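Local coordinates for protein cytidine deaminase (Mycobacterium leprae, PDB 3R2N) that probably catalyses the zinc-dependent hydrolytic deamination of cytidine to uridine in pyrimidine salvage, working as a homotetramer, at residues D[12-17]-D[81-86]; D[18-23]-D[46-51]; D[63-68]-D[98-103]; D[87-92]-D[109-114]. One frame throughout, in Å; residues are numbered along the deposited sequence. Where two conformers were deposited one is given.

How the contacts relate
Helix 10-21 comes first and serves two of the four contacts. Its 12-17 part meets strand 77-83 and closes the long loop of contact 1, while its second half meets strand 44-48 in contact 2, whose shorter loop is contained within that of contact 1. Contact 3 then pairs helix 61-71 with helix 94-104; its segments alternate along the chain with those of contact 1 and of contact 4. Contact 4 opens only after contact 1 has closed, and sets the 87-92 loop on strand 109-112. Together they lay helix 10-21 on the mixed sheet, join the two helices near the zinc ion, and tie the loop preceding helix 94-104 to the sheet.

Contact 1 of 4, residues D[12-17]-D[81-86]; sequences TLQKAA and YCVDGN
Helix-on-sheet packing in the cytidine deaminase fold brings Leu13, Gln14 and Ala17 of helix 10-21 onto Tyr81 and Val83 of strand 77-83. The local axes of helix 12-17 and strand 81-83 approach to 7.8 Å at 38°, close enough for short side chains to bridge them. The main flat surface is the Tyr81 ring: Gln14 CB lies over one face, 3.7 Å from the ring centroid and 25° off its normal, a CH-pi contact displaced toward CE1. Tyr81 has CG anti to the backbone N (chi1 -157°), which lays the ring along the side of the helix where Gln14 CB covers that face. The Gln14 amide stands nearly perpendicular to the ring, and its NE2 is spent on a hydrogen bond to Gly87 O. At the root of the ring, Leu13 CB touches Tyr81 CB at 3.7 Å. One helical turn on, Ala17 CB sits 3.6 Å from Val83 CG2, and Val83 CG2 also lies 3.5 Å from Ala17 O. No hydrogen bond crosses; apolar contact carries the pairing. Strand 34-39 lies alongside, bonded through Ala36 and Gly34 to Tyr81 and Val83, and its Phe38 and Ala36 continue the floor beneath Leu13 and Ala17.

Contact 2 of 4, residues D[18-23]-D[46-51]; sequences VAARAN and TGVNVE
The C-terminal part of helix 10-21 passes over the end of strand 44-48, the nearest alpha carbons being Arg21 CA and Val48 CA, 5.9 Å apart. Asn23 N bonds back to Ala20 O at 2.9 Å. Ala20 and Val48 carry most of the contact. Ala20 CB points at the strand and touches Thr46 CB at 3.8 Å, with Thr46 OG1 a little farther off. Val48 CG1 lies 4.1 Å from the same Ala20 CB. Val48 holds CG1 anti to its carbonyl carbon (chi1 -63°), which turns that methyl toward the helix and puts CG2 nearer Asn23, 3.9 Å from Asn23 O. The contact has no hydrogen bond across it. Arg21 directs its side chain away from the strand, with NH2 weakly bonded to Asp84 O. Tyr70 of a second subunit packs on both Asn23 and Val48, bringing the subunit interface up to this corner. Helix 10-21 thus packs through Ala20 on 44-48, an outermost strand of the sheet within this chain, as part of the helix-on-sheet layer of the cytidine deaminase fold.

Contact 3 of 4, residues D[63-68]-D[98-103]; sequences CSMISA and QLLYEH
Ile66 and His103 make the close end of this helix pair. Ile66 CD1 comes to 3.5 Å of His103 CD2, meeting the imidazole obliquely, while Ile66 CG2 lies 3.7 Å from His103 NE2; two branches of one isoleucine thus brace the same ring. Ile66 reaches it because CG1 is anti to the carbonyl carbon (chi1 -69°) and CG2 anti to the backbone N, spreading both arms toward the ring. The ring's rotation is further limited by His103 ND1, hydrogen-bonded to Tyr70 OH. At the opposite end Cys63 SG touches Leu99 CD1 at 3.6 Å. Both helices adjoin the zinc site: helix 61-71 follows the zinc ligand Cys60, helix 94-104 carries Cys96, and the Cys63 side chain lies about 6 Å from the metal. Between those ends the packing is slacker. The segment axes come no closer than 10.4 Å, at 25°, with Ile66 CG1 4.2 Å from Leu99 CB, and Met65 CE meets Leu100 CD2 at 3.9 Å, the two side chains set roughly perpendicular. Away from the pair, Glu102 turns to a second subunit, where its OE2 accepts bonds from the hydroxyls of Tyr25 and Tyr28.

Contact 4 of 4, residues D[87-92]-D[109-114]; sequences GDSLMP and KIMTPK
Met91 can be traced outward from the 87-92 loop onto strand 109-112. Its CB leads to CG, which lies 3.9 Å from Pro113 CD; the bend at chi2 (-67°) then brings SD round to Thr112, 3.5 Å from Thr112 CB and almost as near to Thr112 CG2. The Met91 side chain also packs on Leu122 and Arg97, and on Pro124 of a fourth subunit. Met91 runs alongside Thr112 in the same sense. Ser89 takes the next place along: with its hydroxyl anti to the backbone N (chi1 -172°), OG rests against the peptide joining Thr112 to Pro113, 3.3 Å from Thr112 C and 3.6 Å from Pro113 CD. The distance from Ser89 OG to Met111 O is similar, but the angle is too poor for a hydrogen bond. Pro92 and Ile110 run past one another in opposed senses, Pro92 CD meeting Ile110 CG2 at 4.1 Å. Thr112 OG1 accepts from Lys114 N at 3.0 Å, an ST turn, and is also hydrogen-bonded to Gly115 O. Pro92 immediately precedes zinc ligand Cys93, so this loop packed on the sheet is the approach to the Cys93 and Cys96 metal motif of the cytidine deaminase family.

Contact 1 of 4, residues D[12-17]-D[81-86]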
# COMPACT_ATOMS: atom_id res chain seq x y z
N THR D 12 2.99 -18.27 24.67
CA THR D 12 3.21 -19.08 23.48
C THR D 12 3.30 -18.18 22.26
O THR D 12 4.24 -18.29 21.48
CB THR D 12 2.12 -20.11 23.31
OG1 THR D 12 2.21 -21.02 24.40
CG2 THR D 12 2.28 -20.87 22.01
N LEU D 13 2.34 -17.28 22.13
CA LEU D 13 2.35 -16.30 21.03
C LEU D 13 3.64 -15.45 21.00
O LEU D 13 4.22 -15.23 19.93
CB LEU D 13 1.10 -15.43 21.09
CG LEU D 13 -0.23 -16.14 20.85
CD1 LEU D 13 -1.36 -15.13 20.86
CD2 LEU D 13 -0.23 -16.93 19.53
N GLN D 14 4.13 -15.02 22.17
CA GLN D 14 5.31 -14.14 22.26
C GLN D 14 6.59 -14.86 21.81
O GLN D 14 7.37 -14.32 20.98
CB GLN D 14 5.39 -13.48 23.64
CG GLN D 14 6.66 -13.69 24.45
CD GLN D 14 7.76 -12.73 24.11
OE1 GLN D 14 8.92 -13.12 23.97
NE2 GLN D 14 7.41 -11.46 23.96
N LYS D 15 6.76 -16.08 22.30
CA LYS D 15 7.86 -16.97 21.89
C LYS D 15 7.79 -17.28 20.40
O LYS D 15 8.82 -17.27 19.72
CB LYS D 15 7.89 -18.26 22.71
CG LYS D 15 8.45 -18.07 24.13
CD LYS D 15 8.13 -19.28 25.01
CE LYS D 15 7.87 -18.85 26.44
NZ LYS D 15 9.02 -19.08 27.40
N ALA D 16 6.60 -17.57 19.89
CA ALA D 16 6.42 -17.89 18.46
C ALA D 16 6.76 -16.71 17.57
O ALA D 16 7.38 -16.88 16.52
CB ALA D 16 5.01 -18.35 18.18
N ALA D 17 6.38 -15.51 18.01
CA ALA D 17 6.69 -14.27 17.28
C ALA D 17 8.18 -13.91 17.33
O ALA D 17 8.72 -13.43 16.35
CB ALA D 17 5.83 -13.10 17.79
N TYR D 81 -0.11 -11.30 18.79
CA TYR D 81 1.00 -10.73 19.54
C TYR D 81 2.13 -10.34 18.56
O TYR D 81 2.76 -11.22 17.95
CB TYR D 81 1.52 -11.77 20.55
CG TYR D 81 2.28 -11.24 21.76
CD1 TYR D 81 2.13 -11.83 23.01
CD2 TYR D 81 3.17 -10.16 21.66
CE1 TYR D 81 2.83 -11.34 24.14
CE2 TYR D 81 3.87 -9.69 22.77
CZ TYR D 81 3.69 -10.27 24.00
OH TYR D 81 4.38 -9.78 25.07
N CYS D 82 2.36 -9.03 18.42
CA CYS D 82 3.41 -8.52 17.53
C CYS D 82 4.65 -8.11 18.35
O CYS D 82 4.53 -7.54 19.46
CB CYS D 82 2.84 -7.35 16.73
SG CYS D 82 3.82 -6.73 15.38
N VAL D 83 5.83 -8.41 17.82
CA VAL D 83 7.07 -8.14 18.55
C VAL D 83 8.13 -7.35 17.79
O VAL D 83 8.25 -7.45 16.55
CB VAL D 83 7.76 -9.44 19.04
CG1 VAL D 83 6.88 -10.17 20.12
CG2 VAL D 83 8.17 -10.31 17.85
N ASP D 84 8.90 -6.56 18.54
CA ASP D 84 10.03 -5.87 17.95
C ASP D 84 11.33 -6.66 18.22
O ASP D 84 11.28 -7.79 18.73
CB ASP D 84 10.11 -4.43 18.45
CG ASP D 84 10.45 -4.34 19.94
OD1 ASP D 84 10.96 -5.33 20.53
OD2 ASP D 84 10.19 -3.28 20.53
N GLY D 85 12.48 -6.06 17.88
CA GLY D 85 13.79 -6.71 18.04
C GLY D 85 14.18 -7.11 19.46
O GLY D 85 15.08 -7.94 19.63
N ASN D 86 13.52 -6.54 20.47
CA ASN D 86 13.77 -6.91 21.87
C ASN D 86 12.75 -7.90 22.40
O ASN D 86 12.85 -8.35 23.56
CB ASN D 86 13.84 -5.68 22.79
CG ASN D 86 14.94 -4.71 22.38
OD1 ASN D 86 16.01 -5.12 21.89
ND2 ASN D 86 14.69 -3.41 22.56

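Contact 2 of 4, residues D[18-23]-D[46-51]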
# COMPACT_ATOMS: atom_id res chain seq x y z
N VAL D 18 8.83 -14.13 18.47
CA VAL D 18 10.28 -13.95 18.57
C VAL D 18 10.95 -14.90 17.59
O VAL D 18 11.82 -14.49 16.82
CB VAL D 18 10.79 -14.22 20.01
CG1 VAL D 18 12.30 -14.56 20.03
CG2 VAL D 18 10.46 -13.04 20.92
N ALA D 19 10.50 -16.15 17.59
CA ALA D 19 11.05 -17.17 16.70
C ALA D 19 10.90 -16.77 15.23
O ALA D 19 11.89 -16.80 14.47
CB ALA D 19 10.39 -18.53 16.98
N ALA D 20 9.69 -16.38 14.82
CA ALA D 20 9.47 -16.05 13.40
C ALA D 20 10.32 -14.84 12.97
O ALA D 20 10.76 -14.76 11.81
CB ALA D 20 7.97 -15.80 13.11
N ARG D 21 10.58 -13.95 13.92
CA ARG D 21 11.31 -12.70 13.68
C ARG D 21 12.72 -12.95 13.09
O ARG D 21 13.24 -12.10 12.36
CB ARG D 21 11.39 -11.88 14.98
CG ARG D 21 11.91 -10.45 14.81
CD ARG D 21 13.07 -10.21 15.76
NE ARG D 21 12.60 -10.12 17.13
CZ ARG D 21 13.24 -10.60 18.18
NH1 ARG D 21 14.40 -11.23 18.03
NH2 ARG D 21 12.72 -10.45 19.39
N ALA D 22 13.29 -14.13 13.33
CA ALA D 22 14.58 -14.48 12.74
C ALA D 22 14.58 -14.51 11.19
O ALA D 22 15.65 -14.36 10.58
CB ALA D 22 15.08 -15.81 13.30
N ASN D 23 13.41 -14.67 10.56
CA ASN D 23 13.32 -14.65 9.08
C ASN D 23 12.89 -13.31 8.52
O ASN D 23 12.67 -13.17 7.30
CB ASN D 23 12.37 -15.71 8.58
CG ASN D 23 12.87 -17.12 8.87
OD1 ASN D 23 14.07 -17.43 8.73
ND2 ASN D 23 11.96 -17.98 9.25
N THR D 46 1.99 -17.21 11.90
CA THR D 46 3.02 -16.19 12.12
C THR D 46 3.22 -15.38 10.85
O THR D 46 2.67 -15.73 9.80
CB THR D 46 4.37 -16.80 12.43
OG1 THR D 46 4.85 -17.47 11.25
CG2 THR D 46 4.29 -17.78 13.60
N GLY D 47 4.02 -14.32 10.95
CA GLY D 47 4.32 -13.42 9.84
C GLY D 47 5.52 -12.57 10.23
O GLY D 47 5.73 -12.32 11.43
N VAL D 48 6.31 -12.18 9.24
CA VAL D 48 7.45 -11.29 9.43
C VAL D 48 7.33 -10.13 8.47
O VAL D 48 6.68 -10.26 7.39
CB VAL D 48 8.80 -12.00 9.13
CG1 VAL D 48 9.02 -13.15 10.10
CG2 VAL D 48 8.84 -12.49 7.67
N ASN D 49 7.92 -9.00 8.82
CA ASN D 49 7.86 -7.87 7.90
C ASN D 49 8.77 -8.10 6.74
O ASN D 49 9.82 -8.71 6.90
CB ASN D 49 8.13 -6.52 8.56
CG ASN D 49 9.48 -6.44 9.30
OD1 ASN D 49 10.00 -7.43 9.88
ND2 ASN D 49 9.99 -5.21 9.37
N VAL D 50 8.36 -7.61 5.56
CA VAL D 50 9.19 -7.68 4.36
C VAL D 50 9.35 -6.31 3.63
O VAL D 50 8.42 -5.82 2.94
CB VAL D 50 8.71 -8.80 3.40
CG1 VAL D 50 9.71 -9.01 2.29
CG2 VAL D 50 8.52 -10.12 4.18
N GLU D 51 10.51 -5.68 3.80
CA GLU D 51 10.70 -4.34 3.26
C GLU D 51 11.01 -4.33 1.77
O GLU D 51 11.26 -5.37 1.17
CB GLU D 51 11.73 -3.55 4.09
CG GLU D 51 11.22 -3.34 5.50
CD GLU D 51 12.11 -2.50 6.40
OE1 GLU D 51 13.33 -2.36 6.14
OE2 GLU D 51 11.57 -1.97 7.39

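Contact 3 of 4, residues D[63-68]-D[98-103]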
# COMPACT_ATOMS: atom_id res chain seq x y z
N CYS D 63 0.41 -8.24 7.86
CA CYS D 63 0.15 -8.60 6.43
C CYS D 63 0.60 -10.05 6.13
O CYS D 63 -0.16 -10.83 5.53
CB CYS D 63 0.88 -7.67 5.46
SG CYS D 63 0.39 -5.92 5.51
N SER D 64 1.82 -10.40 6.56
CA SER D 64 2.36 -11.69 6.19
C SER D 64 1.52 -12.76 6.83
O SER D 64 1.17 -13.75 6.18
CB SER D 64 3.83 -11.85 6.56
OG SER D 64 4.63 -11.03 5.74
N MET D 65 1.12 -12.49 8.06
CA MET D 65 0.31 -13.41 8.85
C MET D 65 -1.07 -13.61 8.28
O MET D 65 -1.57 -14.72 8.22
CB MET D 65 0.21 -12.92 10.31
CG MET D 65 -0.70 -13.81 11.14
SD MET D 65 -0.94 -13.19 12.81
CE MET D 65 -1.80 -11.65 12.47
N ILE D 66 -1.69 -12.51 7.85
CA ILE D 66 -2.94 -12.58 7.10
C ILE D 66 -2.83 -13.50 5.87
O ILE D 66 -3.65 -14.39 5.69
CB ILE D 66 -3.52 -11.16 6.80
CG1 ILE D 66 -4.01 -10.49 8.11
CG2 ILE D 66 -4.64 -11.20 5.77
CD1 ILE D 66 -5.05 -11.30 8.89
N SER D 67 -1.78 -13.33 5.07
CA SER D 67 -1.53 -14.27 3.95
C SER D 67 -1.40 -15.73 4.39
O SER D 67 -1.78 -16.64 3.64
CB SER D 67 -0.26 -13.88 3.20
OG SER D 67 -0.43 -12.59 2.68
N ALA D 68 -0.82 -15.95 5.58
CA ALA D 68 -0.68 -17.30 6.09
C ALA D 68 -2.06 -17.84 6.51
O ALA D 68 -2.38 -19.01 6.28
CB ALA D 68 0.35 -17.34 7.25
N GLN D 98 -6.69 -2.25 10.34
CA GLN D 98 -7.75 -2.50 9.37
C GLN D 98 -7.72 -3.98 8.86
O GLN D 98 -8.78 -4.59 8.77
CB GLN D 98 -7.76 -1.44 8.25
CG GLN D 98 -9.05 -1.39 7.38
CD GLN D 98 -10.23 -0.76 8.11
OE1 GLN D 98 -10.13 0.37 8.60
NE2 GLN D 98 -11.33 -1.48 8.21
N LEU D 99 -6.55 -4.56 8.56
CA LEU D 99 -6.51 -5.98 8.14
C LEU D 99 -7.05 -6.88 9.25
O LEU D 99 -7.97 -7.67 9.01
CB LEU D 99 -5.11 -6.45 7.70
CG LEU D 99 -4.35 -5.73 6.59
CD1 LEU D 99 -3.10 -6.47 6.24
CD2 LEU D 99 -5.16 -5.46 5.30
N LEU D 100 -6.52 -6.70 10.46
CA LEU D 100 -6.92 -7.47 11.63
C LEU D 100 -8.41 -7.41 11.92
O LEU D 100 -9.03 -8.41 12.32
CB LEU D 100 -6.14 -7.01 12.86
CG LEU D 100 -4.64 -7.17 12.78
CD1 LEU D 100 -3.94 -6.37 13.88
CD2 LEU D 100 -4.25 -8.63 12.81
N TYR D 101 -8.98 -6.22 11.73
CA TYR D 101 -10.38 -6.02 11.97
C TYR D 101 -11.13 -6.88 10.99
O TYR D 101 -12.06 -7.59 11.37
CB TYR D 101 -10.80 -4.56 11.76
CG TYR D 101 -12.18 -4.31 12.33
CD1 TYR D 101 -12.35 -4.06 13.70
CD2 TYR D 101 -13.32 -4.34 11.51
CE1 TYR D 101 -13.62 -3.84 14.24
CE2 TYR D 101 -14.60 -4.12 12.05
CZ TYR D 101 -14.73 -3.87 13.43
OH TYR D 101 -15.98 -3.64 14.02
N GLU D 102 -10.75 -6.78 9.72
CA GLU D 102 -11.44 -7.51 8.69
C GLU D 102 -11.40 -9.06 8.91
O GLU D 102 -12.34 -9.75 8.55
CB GLU D 102 -10.96 -7.07 7.31
CG GLU D 102 -11.60 -7.86 6.20
CD GLU D 102 -12.03 -7.05 5.01
OE1 GLU D 102 -11.87 -5.81 5.00
OE2 GLU D 102 -12.55 -7.65 4.06
N HIS D 103 -10.35 -9.59 9.56
CA HIS D 103 -10.20 -11.03 9.71
C HIS D 103 -10.38 -11.57 11.11
O HIS D 103 -10.32 -12.78 11.31
CB HIS D 103 -8.86 -11.50 9.13
CG HIS D 103 -8.65 -11.02 7.73
ND1 HIS D 103 -9.36 -11.52 6.67
CD2 HIS D 103 -7.90 -10.01 7.23
CE1 HIS D 103 -9.03 -10.87 5.56
NE2 HIS D 103 -8.15 -9.94 5.88

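Contact 4 of 4, residues D[87-92]-D[109-114]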
# COMPACT_ATOMS: atom_id res chain seq x y z
N GLY D 87 11.79 -8.25 21.55
CA GLY D 87 10.72 -9.15 21.94
C GLY D 87 9.60 -8.47 22.71
O GLY D 87 8.71 -9.12 23.23
N ASP D 88 9.66 -7.14 22.77
CA ASP D 88 8.63 -6.36 23.44
C ASP D 88 7.39 -6.23 22.54
O ASP D 88 7.46 -6.30 21.29
CB ASP D 88 9.19 -5.00 23.86
CG ASP D 88 10.10 -5.10 25.14
OD1 ASP D 88 9.72 -5.80 26.10
OD2 ASP D 88 11.19 -4.47 25.17
N SER D 89 6.25 -6.06 23.20
CA SER D 89 4.98 -5.92 22.54
C SER D 89 4.97 -4.72 21.58
O SER D 89 5.52 -3.67 21.90
CB SER D 89 3.90 -5.70 23.57
OG SER D 89 2.66 -5.74 22.92
N LEU D 90 4.36 -4.87 20.42
CA LEU D 90 4.38 -3.80 19.43
C LEU D 90 2.97 -3.49 18.92
O LEU D 90 2.21 -4.39 18.63
CB LEU D 90 5.33 -4.18 18.30
CG LEU D 90 5.84 -3.20 17.25
CD1 LEU D 90 6.60 -2.00 17.87
CD2 LEU D 90 6.71 -3.94 16.24
N MET D 91 2.62 -2.21 18.84
CA MET D 91 1.30 -1.78 18.36
C MET D 91 1.14 -1.86 16.82
O MET D 91 1.99 -1.37 16.10
CB MET D 91 0.99 -0.36 18.82
CG MET D 91 0.57 -0.27 20.27
SD MET D 91 -1.02 -1.06 20.66
CE MET D 91 -2.09 -0.37 19.41
N PRO D 92 0.05 -2.49 16.33
CA PRO D 92 -0.15 -2.51 14.87
C PRO D 92 -0.34 -1.11 14.31
O PRO D 92 -1.06 -0.30 14.90
CB PRO D 92 -1.43 -3.34 14.69
CG PRO D 92 -1.55 -4.14 15.94
CD PRO D 92 -0.94 -3.32 17.04
N LYS D 109 -8.43 -10.22 20.18
CA LYS D 109 -7.50 -9.72 21.18
C LYS D 109 -6.09 -9.46 20.59
O LYS D 109 -5.50 -10.31 19.90
CB LYS D 109 -7.43 -10.66 22.39
CG LYS D 109 -8.80 -11.05 22.96
CD LYS D 109 -8.66 -11.57 24.40
CE LYS D 109 -9.72 -12.59 24.80
NZ LYS D 109 -9.31 -13.22 26.10
N ILE D 110 -5.57 -8.26 20.87
CA ILE D 110 -4.21 -7.88 20.53
C ILE D 110 -3.44 -7.62 21.82
O ILE D 110 -3.93 -6.91 22.68
CB ILE D 110 -4.20 -6.56 19.72
CG1 ILE D 110 -5.15 -6.62 18.51
CG2 ILE D 110 -2.80 -6.16 19.36
CD1 ILE D 110 -4.93 -7.76 17.56
N MET D 111 -2.24 -8.16 21.96
CA MET D 111 -1.38 -7.72 23.08
C MET D 111 -0.76 -6.35 22.77
O MET D 111 -0.36 -6.07 21.65
CB MET D 111 -0.31 -8.78 23.39
CG MET D 111 0.66 -8.41 24.51
SD MET D 111 -0.15 -8.17 26.08
CE MET D 111 -0.22 -9.87 26.67
N THR D 112 -0.74 -5.46 23.75
CA THR D 112 -0.21 -4.10 23.58
C THR D 112 0.71 -3.79 24.75
O THR D 112 0.61 -4.45 25.79
CB THR D 112 -1.33 -3.01 23.56
OG1 THR D 112 -1.65 -2.59 24.91
CG2 THR D 112 -2.57 -3.49 22.85
N PRO D 113 1.62 -2.80 24.59
CA PRO D 113 2.50 -2.35 25.68
C PRO D 113 1.78 -2.16 27.00
O PRO D 113 2.40 -2.30 28.05
CB PRO D 113 3.00 -0.99 25.17
CG PRO D 113 3.08 -1.19 23.66
CD PRO D 113 2.02 -2.22 23.29
N LYS D 114 0.48 -1.84 26.94
CA LYS D 114 -0.39 -1.65 28.10
C LYS D 114 -1.34 -2.82 28.39
O LYS D 114 -2.36 -2.64 29.07
CB LYS D 114 -1.24 -0.39 27.91
CG LYS D 114 -0.47 0.94 27.94
CD LYS D 114 -1.33 2.11 27.39
CE LYS D 114 -2.70 2.23 28.12
NZ LYS D 114 -3.61 3.21 27.45